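Local coordinates for protein transcriptional regulator (Rhodococcus jostii, PDB 5CYV) that binds p-coumaroyl-CoA and, as a MarR-family regulator, probably binds DNA to control transcription of genes for p-hydroxycinnamate metabolism, at residues R36-S41 against P66-G71; T85-P88 against K94-A97; D74-E77 against L81-R84; A59-L64 against I139-F144. One frame throughout, in Å; residues are numbered along the deposited sequence. Where two conformers were deposited one is given.

Interaction 1: residues R36-S41 against P66-G71; sequences RVRSYS and PSQIVG. With WCA (p-coumaroyl-CoA), chain J.
Arg38 and Gln68 form a small polar surface contact in the winged helix-turn-helix of this MarR-family regulator. It joins helix 37-47 to the segment leading into helix 70-78, the probable recognition helix. One direct hydrogen bond spans the gap, Arg38 NH2 to Gln68 OE1 at 3.1 Å, with Gln68 in one of its two modelled conformers. The amide oxygen sits at the guanidinium edge, and the two planes are only 23° from coplanar. Two waters broaden the link: water 1 bridges Arg38 NH2 and Gln68 O, and water 2 bridges Arg38 NH1 and Gln68 OE1. In this conformer Gln68 would help to hold the guanidinium that binds the ligand. The Arg38 chain runs extended from CG to NE (chi3 -180°), carrying the guanidinium out to the pantetheine arm of p-coumaroyl-CoA, where NH1 donates to OAF at 2.8 Å. Nearby, Ser41 OG comes within 3.4 Å of CAV on the coumaroyl ring, and the edge of the Tyr40 ring faces the same group. A leucine in place of Arg38 would probably leave both pantetheine carbonyls without this donor and the Gln68 amide freer to turn. The straightest bond to the ligand is Arg38 NE to OAE, 2.8 Å with an N-H...O angle of 171°.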
# COMPACT_ATOMS: atom_id res chain seq x y z
N ARG B 36 -13.56 -0.30 8.06
CA ARG B 36 -12.72 -0.28 6.88
C ARG B 36 -11.26 -0.11 7.35
O ARG B 36 -11.04 -0.02 8.50
CB ARG B 36 -13.13 0.75 5.85
CG ARG B 36 -14.30 0.31 5.01
CD ARG B 36 -14.87 1.42 4.16
NE ARG B 36 -13.92 2.06 3.31
CZ ARG B 36 -13.43 1.56 2.21
NH1 ARG B 36 -13.81 0.39 1.79
NH2 ARG B 36 -12.58 2.27 1.51
N VAL B 37 -10.32 -0.10 6.44
CA VAL B 37 -8.94 -0.18 6.92
C VAL B 37 -8.59 0.98 7.90
O VAL B 37 -7.98 0.71 8.94
CB VAL B 37 -7.88 -0.19 5.79
CG1 VAL B 37 -7.94 -1.46 4.87
CG2 VAL B 37 -7.90 1.04 5.01
N ARG B 38 -9.03 2.21 7.61
CA ARG B 38 -8.63 3.30 8.55
C ARG B 38 -9.37 3.27 9.89
O ARG B 38 -8.72 3.44 10.93
CB ARG B 38 -8.83 4.68 7.90
CG ARG B 38 -7.86 4.93 6.74
CD ARG B 38 -7.96 6.39 6.33
NE ARG B 38 -7.05 6.67 5.19
CZ ARG B 38 -6.74 7.87 4.76
NH1 ARG B 38 -5.94 8.01 3.68
NH2 ARG B 38 -7.22 9.00 5.38
N SER B 39 -10.67 3.03 9.89
CA SER B 39 -11.38 2.97 11.18
C SER B 39 -10.93 1.78 11.98
O SER B 39 -10.81 1.87 13.22
CB SER B 39 -12.89 2.96 10.98
OG SER B 39 -13.33 1.94 10.08
N TYR B 40 -10.68 0.64 11.32
CA TYR B 40 -10.07 -0.47 12.02
C TYR B 40 -8.74 -0.14 12.64
O TYR B 40 -8.49 -0.49 13.81
CB TYR B 40 -9.93 -1.67 11.03
CG TYR B 40 -9.10 -2.81 11.53
CD1 TYR B 40 -9.59 -3.70 12.44
CD2 TYR B 40 -7.78 -2.99 11.03
CE1 TYR B 40 -8.82 -4.77 12.91
CE2 TYR B 40 -7.01 -4.06 11.46
CZ TYR B 40 -7.55 -4.96 12.40
OH TYR B 40 -6.77 -5.97 12.89
N SER B 41 -7.88 0.55 11.90
CA SER B 41 -6.56 0.88 12.45
C SER B 41 -6.70 1.75 13.71
O SER B 41 -5.97 1.52 14.68
CB SER B 41 -5.72 1.65 11.42
OG SER B 41 -5.51 0.83 10.24
N PRO B 66 -3.08 14.68 11.70
CA PRO B 66 -4.06 14.49 12.75
C PRO B 66 -5.48 14.93 12.33
O PRO B 66 -6.43 14.31 12.81
CB PRO B 66 -3.52 15.36 13.89
CG PRO B 66 -2.03 15.35 13.64
CD PRO B 66 -1.86 15.39 12.15
N SER B 67 -5.60 15.93 11.43
CA SER B 67 -6.94 16.37 11.03
C SER B 67 -7.69 15.25 10.34
O SER B 67 -8.94 15.25 10.29
CB SER B 67 -6.83 17.57 10.07
OG SER B 67 -6.18 17.21 8.87
N GLN B 68 -6.96 14.29 9.79
CA GLN B 68 -7.61 13.19 9.04
C GLN B 68 -8.10 12.11 9.97
O GLN B 68 -8.84 11.24 9.58
CB GLN B 68 -6.66 12.61 7.96
CG GLN B 68 -6.38 13.66 6.89
CD GLN B 68 -6.08 13.09 5.48
OE1 GLN B 68 -6.27 11.91 5.19
NE2 GLN B 68 -5.57 13.96 4.61
N ILE B 69 -7.72 12.18 11.24
CA ILE B 69 -8.10 11.15 12.19
C ILE B 69 -9.41 11.53 12.89
O ILE B 69 -10.14 10.60 13.31
CB ILE B 69 -6.95 10.98 13.30
CG1 ILE B 69 -5.63 10.58 12.64
CG2 ILE B 69 -7.29 9.98 14.42
CD1 ILE B 69 -5.74 9.36 11.78
N VAL B 70 -9.75 12.83 12.92
CA VAL B 70 -10.91 13.27 13.69
C VAL B 70 -12.19 12.55 13.25
O VAL B 70 -12.94 12.06 14.10
CB VAL B 70 -11.08 14.76 13.55
CG1 VAL B 70 -12.34 15.23 14.28
CG2 VAL B 70 -9.85 15.46 14.10
N GLY B 71 -12.41 12.47 11.93
CA GLY B 71 -13.63 11.83 11.44
C GLY B 71 -13.71 10.33 11.64
O GLY B 71 -14.79 9.76 11.77
C4 WCA J . 0.51 17.02 -6.81
C5 WCA J . -0.31 16.82 -7.92
C6 WCA J . -0.33 17.85 -8.93
C8 WCA J . -0.54 15.06 -6.61
N1 WCA J . 0.44 18.95 -8.76
N3 WCA J . 1.25 18.16 -6.72
CAV WCA J . -4.25 -1.59 8.22
CAT WCA J . -4.47 -2.77 8.85
CBS WCA J . -4.07 -3.93 8.17
OAJ WCA J . -4.28 -5.19 8.79
CAU WCA J . -3.47 -3.89 6.95
CAW WCA J . -3.23 -2.67 6.30
CBT WCA J . -3.62 -1.54 6.97
CAR WCA J . -3.31 -0.28 6.26
CAQ WCA J . -3.47 0.98 6.98
CBP WCA J . -2.91 2.15 6.19
OAD WCA J . -2.19 2.16 5.26
SBO WCA J . -3.47 3.64 6.90
CBA WCA J . -2.54 4.82 5.87
CAY WCA J . -3.48 5.43 4.75
NBH WCA J . -3.55 4.58 3.61
CBQ WCA J . -4.88 4.16 3.14
OAE WCA J . -5.94 4.59 3.62
CBB WCA J . -4.92 3.25 1.95
CAZ WCA J . -5.36 4.00 0.66
NBI WCA J . -4.38 4.99 0.15
CBR WCA J . -4.40 6.35 0.44
OAF WCA J . -5.23 6.74 1.27
CBX WCA J . -3.44 7.30 -0.25
OAK WCA J . -2.92 6.63 -1.43
CCD WCA J . -2.29 7.72 0.67
CAA WCA J . -1.35 6.49 0.87
CAB WCA J . -2.78 8.30 2.02
CBD WCA J . -1.44 8.81 -0.06
OBK WCA J . -2.45 9.81 -0.37
PCG WCA J . -1.99 11.29 -0.82
OAP WCA J . -1.02 11.78 0.21
OAI WCA J . -3.31 12.06 -1.04
OBN WCA J . -1.14 11.10 -2.11
PCF WCA J . -1.41 11.20 -3.64
OAO WCA J . -2.88 11.63 -3.73
OAH WCA J . -0.84 10.00 -4.39
O5' WCA J . -0.50 12.45 -4.11
C5' WCA J . 0.91 12.45 -3.91
C4' WCA J . 1.61 13.73 -3.55
O4' WCA J . 1.75 14.61 -4.91
C3' WCA J . 0.92 14.52 -2.68
O3' WCA J . 1.83 15.47 -2.03
PCE WCA J . 2.14 15.39 -0.49
OAM WCA J . 2.61 14.00 -0.17
OAN WCA J . 0.90 15.70 0.31
OAG WCA J . 3.22 16.38 -0.16
C2' WCA J . -0.01 15.34 -3.60
O2' WCA J . -0.53 16.44 -2.99
C1' WCA J . 0.98 15.66 -4.78
N9 WCA J . 0.32 15.89 -6.03
N7 WCA J . -0.95 15.60 -7.76
C2 WCA J . 1.20 19.10 -7.69
N6 WCA J . -1.16 17.69 -10.09
O HOH W 1 -9.15 9.53 7.37
O HOH W 2 -5.20 10.74 2.85

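Interaction 2: residues T85-P88 against K94-A97; sequences TLDP and KLIA
Thr85 and Leu95 face each other as an antiparallel hydrogen-bonded pair, closed by Thr85 N to Leu95 O at 2.9 Å and by Leu95 N to Thr85 O at 3.0 Å. The first bond is nearly straight at 172°. On the face carrying these two residues, the Thr85 methyl CG2 reaches Ala97 CB at 3.7 Å. The threonine has OG1 anti to the backbone N (chi1 -170°), which turns this methyl between N and the carbonyl carbon and over the neighbouring strand. The Leu95 side chain slants across that of Asp87, its CD1 resting 3.7 Å from Asp87 CB. Cut back to an alanine, Leu95 would probably lose its contact with Asp87 CB and open a gap beneath it. On the other face, Leu86 and Lys94 form the adjacent non-hydrogen-bonded pair and lie side by side, Leu86 CD2 against Lys94 CG at 3.8 Å. Further out, the Asp87 carboxylate is held by Ser89 N through OD1 and by Asn93 ND2 through OD2, consistent with an ordered start to the turn, and Glu51 lies against Leu95. The two strands make the beta hairpin that forms the wing of a winged helix-turn-helix domain.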
# COMPACT_ATOMS: atom_id res chain seq x y z
N THR B 85 -11.88 10.83 25.86
CA THR B 85 -11.75 11.04 27.29
C THR B 85 -10.53 11.88 27.60
O THR B 85 -9.87 12.40 26.66
CB THR B 85 -11.73 9.67 28.04
OG1 THR B 85 -11.84 9.87 29.44
CG2 THR B 85 -10.49 8.80 27.73
N LEU B 86 -10.23 12.06 28.88
CA LEU B 86 -9.06 12.86 29.26
C LEU B 86 -8.20 11.91 30.02
O LEU B 86 -8.71 11.14 30.81
CB LEU B 86 -9.43 14.11 30.10
CG LEU B 86 -10.39 15.07 29.41
CD1 LEU B 86 -10.76 16.15 30.39
CD2 LEU B 86 -9.79 15.71 28.14
N ASP B 87 -6.90 11.92 29.70
CA ASP B 87 -5.92 11.14 30.42
C ASP B 87 -6.05 11.42 31.91
O ASP B 87 -5.89 12.55 32.34
CB ASP B 87 -4.52 11.49 29.90
CG ASP B 87 -3.40 10.61 30.50
OD1 ASP B 87 -3.62 9.92 31.53
OD2 ASP B 87 -2.27 10.65 29.94
N PRO B 88 -6.36 10.39 32.71
CA PRO B 88 -6.39 10.59 34.16
C PRO B 88 -5.02 11.09 34.71
O PRO B 88 -4.97 11.70 35.79
CB PRO B 88 -6.74 9.20 34.70
CG PRO B 88 -7.39 8.48 33.60
CD PRO B 88 -6.72 9.00 32.33
N LYS B 94 -5.71 14.61 25.70
CA LYS B 94 -6.94 14.00 25.27
C LYS B 94 -6.63 12.61 24.72
O LYS B 94 -5.65 12.45 23.95
CB LYS B 94 -7.62 14.85 24.22
CG LYS B 94 -8.05 16.21 24.84
CD LYS B 94 -8.66 17.11 23.83
CE LYS B 94 -8.99 18.49 24.42
NZ LYS B 94 -9.45 19.36 23.32
N LEU B 95 -7.41 11.62 25.15
CA LEU B 95 -7.21 10.25 24.69
C LEU B 95 -8.43 9.71 23.99
O LEU B 95 -9.59 10.06 24.29
CB LEU B 95 -6.84 9.34 25.85
CG LEU B 95 -5.55 9.68 26.58
CD1 LEU B 95 -5.41 8.70 27.71
CD2 LEU B 95 -4.27 9.62 25.68
N ILE B 96 -8.18 8.84 23.02
CA ILE B 96 -9.21 8.05 22.37
C ILE B 96 -9.21 6.68 23.03
O ILE B 96 -8.22 5.95 22.94
CB ILE B 96 -8.89 7.91 20.85
CG1 ILE B 96 -8.79 9.29 20.18
CG2 ILE B 96 -9.96 7.03 20.16
CD1 ILE B 96 -7.76 9.28 19.05
N ALA B 97 -10.25 6.41 23.81
CA ALA B 97 -10.29 5.16 24.60
C ALA B 97 -11.31 4.18 24.09
O ALA B 97 -12.47 4.52 23.87
CB ALA B 97 -10.61 5.49 26.11

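Interaction 3: residues D74-E77 against L81-R84; sequences DELE and LVVR
Arg84 is gripped by two acids of helix 70-78, Asp74 and Glu77, in a salt-bridge network. Its NH1 and NH2 close end-on on a single oxygen, Asp74 OD1, each at 2.8 Å. That oxygen lies in the guanidinium plane although the carboxylate is turned 66° from it. NH1 also donates, more weakly, to Glu77 OE1 at 3.0 Å. Glu77, in one of two modelled conformers, has CG anti to its backbone nitrogen (chi1 -165°), and the extended chain lays its carboxylate along the strand. There OE2 takes a hydrogen bond from Arg84 N at 3.2 Å, the N-H arriving from above the carboxylate plane. In this conformer the glutamate meets both the backbone and, weakly, the guanidinium of Arg84. Leu81 N bonds to Leu76 O at 2.9 Å, and water 3 donates to both Glu77 O and Val82 O. The apolar contacts centre on Leu76: its CB meets Val82 CG2 at 3.6 Å, and its CD2 meets Leu81 CD1 at 3.8 Å, the two leucines crossing at about a right angle. Val42 and Leu43 of helix 37-47 pack on Leu76, and Leu105 of helix 100-121 on Leu81, while strand 82-87 leads away into the wing.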
# COMPACT_ATOMS: atom_id res chain seq x y z
N ASP B 74 -14.79 10.11 15.08
CA ASP B 74 -16.22 10.41 15.15
C ASP B 74 -17.04 9.17 14.78
O ASP B 74 -18.09 8.90 15.36
CB ASP B 74 -16.60 11.57 14.20
CG ASP B 74 -16.06 12.94 14.63
OD1 ASP B 74 -15.64 13.13 15.79
OD2 ASP B 74 -16.11 13.85 13.75
N GLU B 75 -16.61 8.48 13.72
CA GLU B 75 -17.31 7.28 13.27
C GLU B 75 -17.33 6.22 14.37
O GLU B 75 -18.37 5.63 14.65
CB GLU B 75 -16.66 6.76 11.98
CG GLU B 75 -17.23 5.45 11.53
CD GLU B 75 -16.66 4.94 10.21
OE1 GLU B 75 -16.98 3.79 9.88
OE2 GLU B 75 -15.86 5.63 9.54
N LEU B 76 -16.17 5.99 14.97
CA LEU B 76 -16.11 4.97 15.99
C LEU B 76 -16.89 5.40 17.21
O LEU B 76 -17.50 4.53 17.88
CB LEU B 76 -14.64 4.73 16.37
CG LEU B 76 -13.79 4.08 15.25
CD1 LEU B 76 -12.36 4.10 15.69
CD2 LEU B 76 -14.22 2.62 15.01
N GLU B 77 -16.88 6.69 17.51
CA GLU B 77 -17.58 7.16 18.71
C GLU B 77 -19.11 7.04 18.51
O GLU B 77 -19.83 6.65 19.43
CB GLU B 77 -17.17 8.60 19.09
CG GLU B 77 -17.63 8.96 20.56
CD GLU B 77 -17.01 10.25 21.16
OE1 GLU B 77 -16.58 11.12 20.36
OE2 GLU B 77 -17.03 10.45 22.42
N LEU B 81 -17.86 2.60 20.08
CA LEU B 81 -16.67 1.74 20.10
C LEU B 81 -15.48 2.43 20.76
O LEU B 81 -14.58 1.77 21.26
CB LEU B 81 -16.27 1.33 18.67
CG LEU B 81 -17.37 0.61 17.89
CD1 LEU B 81 -16.96 0.40 16.43
CD2 LEU B 81 -17.62 -0.77 18.57
N VAL B 82 -15.44 3.76 20.70
CA VAL B 82 -14.42 4.52 21.46
C VAL B 82 -15.11 5.70 22.08
O VAL B 82 -16.22 6.07 21.68
CB VAL B 82 -13.23 5.04 20.58
CG1 VAL B 82 -12.52 3.91 19.85
CG2 VAL B 82 -13.70 6.09 19.52
N VAL B 83 -14.45 6.29 23.07
CA VAL B 83 -14.92 7.50 23.72
C VAL B 83 -13.76 8.49 23.74
O VAL B 83 -12.62 8.10 23.96
CB VAL B 83 -15.41 7.24 25.17
CG1 VAL B 83 -15.65 8.53 25.86
CG2 VAL B 83 -16.71 6.48 25.14
N ARG B 84 -14.05 9.75 23.51
CA ARG B 84 -13.04 10.77 23.75
C ARG B 84 -13.01 11.09 25.23
O ARG B 84 -14.03 11.57 25.80
CB ARG B 84 -13.33 12.02 22.93
CG ARG B 84 -13.19 11.83 21.43
CD ARG B 84 -13.37 13.18 20.73
NE ARG B 84 -12.86 13.18 19.35
CZ ARG B 84 -13.62 13.00 18.27
NH1 ARG B 84 -14.92 12.77 18.43
NH2 ARG B 84 -13.09 13.06 17.05
O HOH W 3 -18.91 6.33 22.18

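Interaction 4: residues A59-L64 against I139-F144; sequences AATMGL and IAFPTF
Phe141 approaches Thr61 where two helices end, their CA atoms 8.1 Å apart, and no hydrogen bond joins the two segments. The contact is between the rim of an aromatic ring and backbone oxygens. Phe141 CZ lies 3.4 Å from Thr61 O and CE1 lies 3.7 Å from Ala60 O, both oxygens close to the ring plane. The slightly positive rim of the phenyl ring is thus probably attracted by the partial negative charge of the two carbonyl oxygens at the C-terminal end of helix 55-62. With CG anti to the carbonyl carbon (chi1 -51°), the Phe141 ring folds back over its own chain, so that Ala140 CB covers the centre of one face at 3.8 Å. Helix 55-62 is the first helix of the helix-turn-helix, and it closes in a Schellman motif: Gly63 adopts positive phi, Leu64 N bonds to Ala59 O at 2.9 Å, and Gly63 N bonds weakly to Ala60 O at 3.3 Å. The second subunit also takes part, since Arg17 of that chain donates from NE to Thr61 O and packs on Phe141. Thr61 turns its own hydroxyl back into the helix, where OG1 is hydrogen-bonded to Gly57 O, while its methyl CG2 stays 4.4 Å from Phe141 CZ.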
# COMPACT_ATOMS: atom_id res chain seq x y z
N ALA B 59 -2.17 9.32 14.37
CA ALA B 59 -1.85 9.92 13.09
C ALA B 59 -0.46 9.54 12.62
O ALA B 59 -0.27 9.17 11.46
CB ALA B 59 -1.97 11.47 13.18
N ALA B 60 0.51 9.58 13.52
CA ALA B 60 1.91 9.30 13.21
C ALA B 60 2.04 7.83 12.82
O ALA B 60 2.75 7.50 11.84
CB ALA B 60 2.80 9.62 14.40
N THR B 61 1.33 6.96 13.53
CA THR B 61 1.43 5.53 13.18
C THR B 61 0.84 5.25 11.80
O THR B 61 1.40 4.48 11.03
CB THR B 61 0.74 4.64 14.23
OG1 THR B 61 1.40 4.80 15.49
CG2 THR B 61 0.80 3.16 13.84
N MET B 62 -0.24 5.94 11.47
CA MET B 62 -0.92 5.74 10.19
C MET B 62 -0.31 6.57 9.07
O MET B 62 -0.75 6.43 7.93
CB MET B 62 -2.42 6.07 10.35
CG MET B 62 -3.07 5.07 11.28
SD MET B 62 -4.81 5.41 11.59
CE MET B 62 -5.57 5.11 9.91
N GLY B 63 0.66 7.43 9.35
CA GLY B 63 1.24 8.34 8.34
C GLY B 63 0.29 9.40 7.86
O GLY B 63 0.45 9.87 6.73
N LEU B 64 -0.64 9.84 8.71
CA LEU B 64 -1.68 10.82 8.31
C LEU B 64 -1.53 12.07 9.11
O LEU B 64 -0.94 12.05 10.19
CB LEU B 64 -3.09 10.26 8.49
CG LEU B 64 -3.37 9.04 7.62
CD1 LEU B 64 -4.61 8.42 8.05
CD2 LEU B 64 -3.45 9.47 6.11
N ILE B 139 11.75 2.19 7.07
CA ILE B 139 11.25 3.14 6.08
C ILE B 139 10.05 3.93 6.62
O ILE B 139 10.03 5.17 6.54
CB ILE B 139 10.84 2.38 4.79
CG1 ILE B 139 12.05 1.75 4.13
CG2 ILE B 139 10.16 3.36 3.79
CD1 ILE B 139 11.64 0.83 2.98
N ALA B 140 9.06 3.24 7.20
CA ALA B 140 7.88 3.96 7.69
C ALA B 140 8.18 4.80 8.93
O ALA B 140 7.55 5.87 9.13
CB ALA B 140 6.79 3.03 8.00
N PHE B 141 9.04 4.27 9.80
CA PHE B 141 9.29 4.84 11.14
C PHE B 141 10.78 4.93 11.40
O PHE B 141 11.32 4.17 12.22
CB PHE B 141 8.63 3.98 12.22
CG PHE B 141 7.18 3.68 11.98
CD1 PHE B 141 6.27 4.73 11.90
CD2 PHE B 141 6.72 2.39 11.87
CE1 PHE B 141 4.94 4.46 11.69
CE2 PHE B 141 5.41 2.14 11.63
CZ PHE B 141 4.53 3.19 11.57
N PRO B 142 11.47 5.86 10.73
CA PRO B 142 12.92 6.07 10.82
C PRO B 142 13.34 6.29 12.28
O PRO B 142 12.57 6.85 13.07
CB PRO B 142 13.15 7.31 9.96
CG PRO B 142 11.95 7.41 9.09
CD PRO B 142 10.81 6.87 9.89
N THR B 143 14.51 5.78 12.64
CA THR B 143 15.00 5.95 13.99
C THR B 143 16.06 7.01 13.98
O THR B 143 16.52 7.43 12.92
CB THR B 143 15.57 4.65 14.59
OG1 THR B 143 16.46 4.03 13.65
CG2 THR B 143 14.45 3.69 14.92
N PHE B 144 16.43 7.45 15.18
CA PHE B 144 17.40 8.53 15.33
C PHE B 144 18.57 8.06 16.17
O PHE B 144 18.60 6.90 16.59
CB PHE B 144 16.70 9.75 15.94
CG PHE B 144 15.47 10.13 15.20
CD1 PHE B 144 15.54 10.97 14.11
CD2 PHE B 144 14.23 9.57 15.54
CE1 PHE B 144 14.41 11.28 13.37
CE2 PHE B 144 13.08 9.88 14.81
CZ PHE B 144 13.17 10.74 13.73

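Interactions 1, 3 and 2 follow one another through the winged helix-turn-helix. Interactions 1 and 3 share helix 70-78, their centres about 11 Å apart, and touch where Arg84 NH2 approaches Val70 O. Interactions 3 and 2 share strand 82-87, with centres about 12 Å apart, and meet through Val83 and Ala97. Interaction 4 brings the C-terminal segment back to helix 55-62. Its loop encloses interactions 2 and 3, and its segments alternate along the chain with those of interaction 1, which it touches through Met62 and Arg38. Arg38 of interaction 1 contacts the ligand, while interactions 2 and 3 build and anchor the wing, so ligand site and probable DNA-binding elements lie in one compact domain.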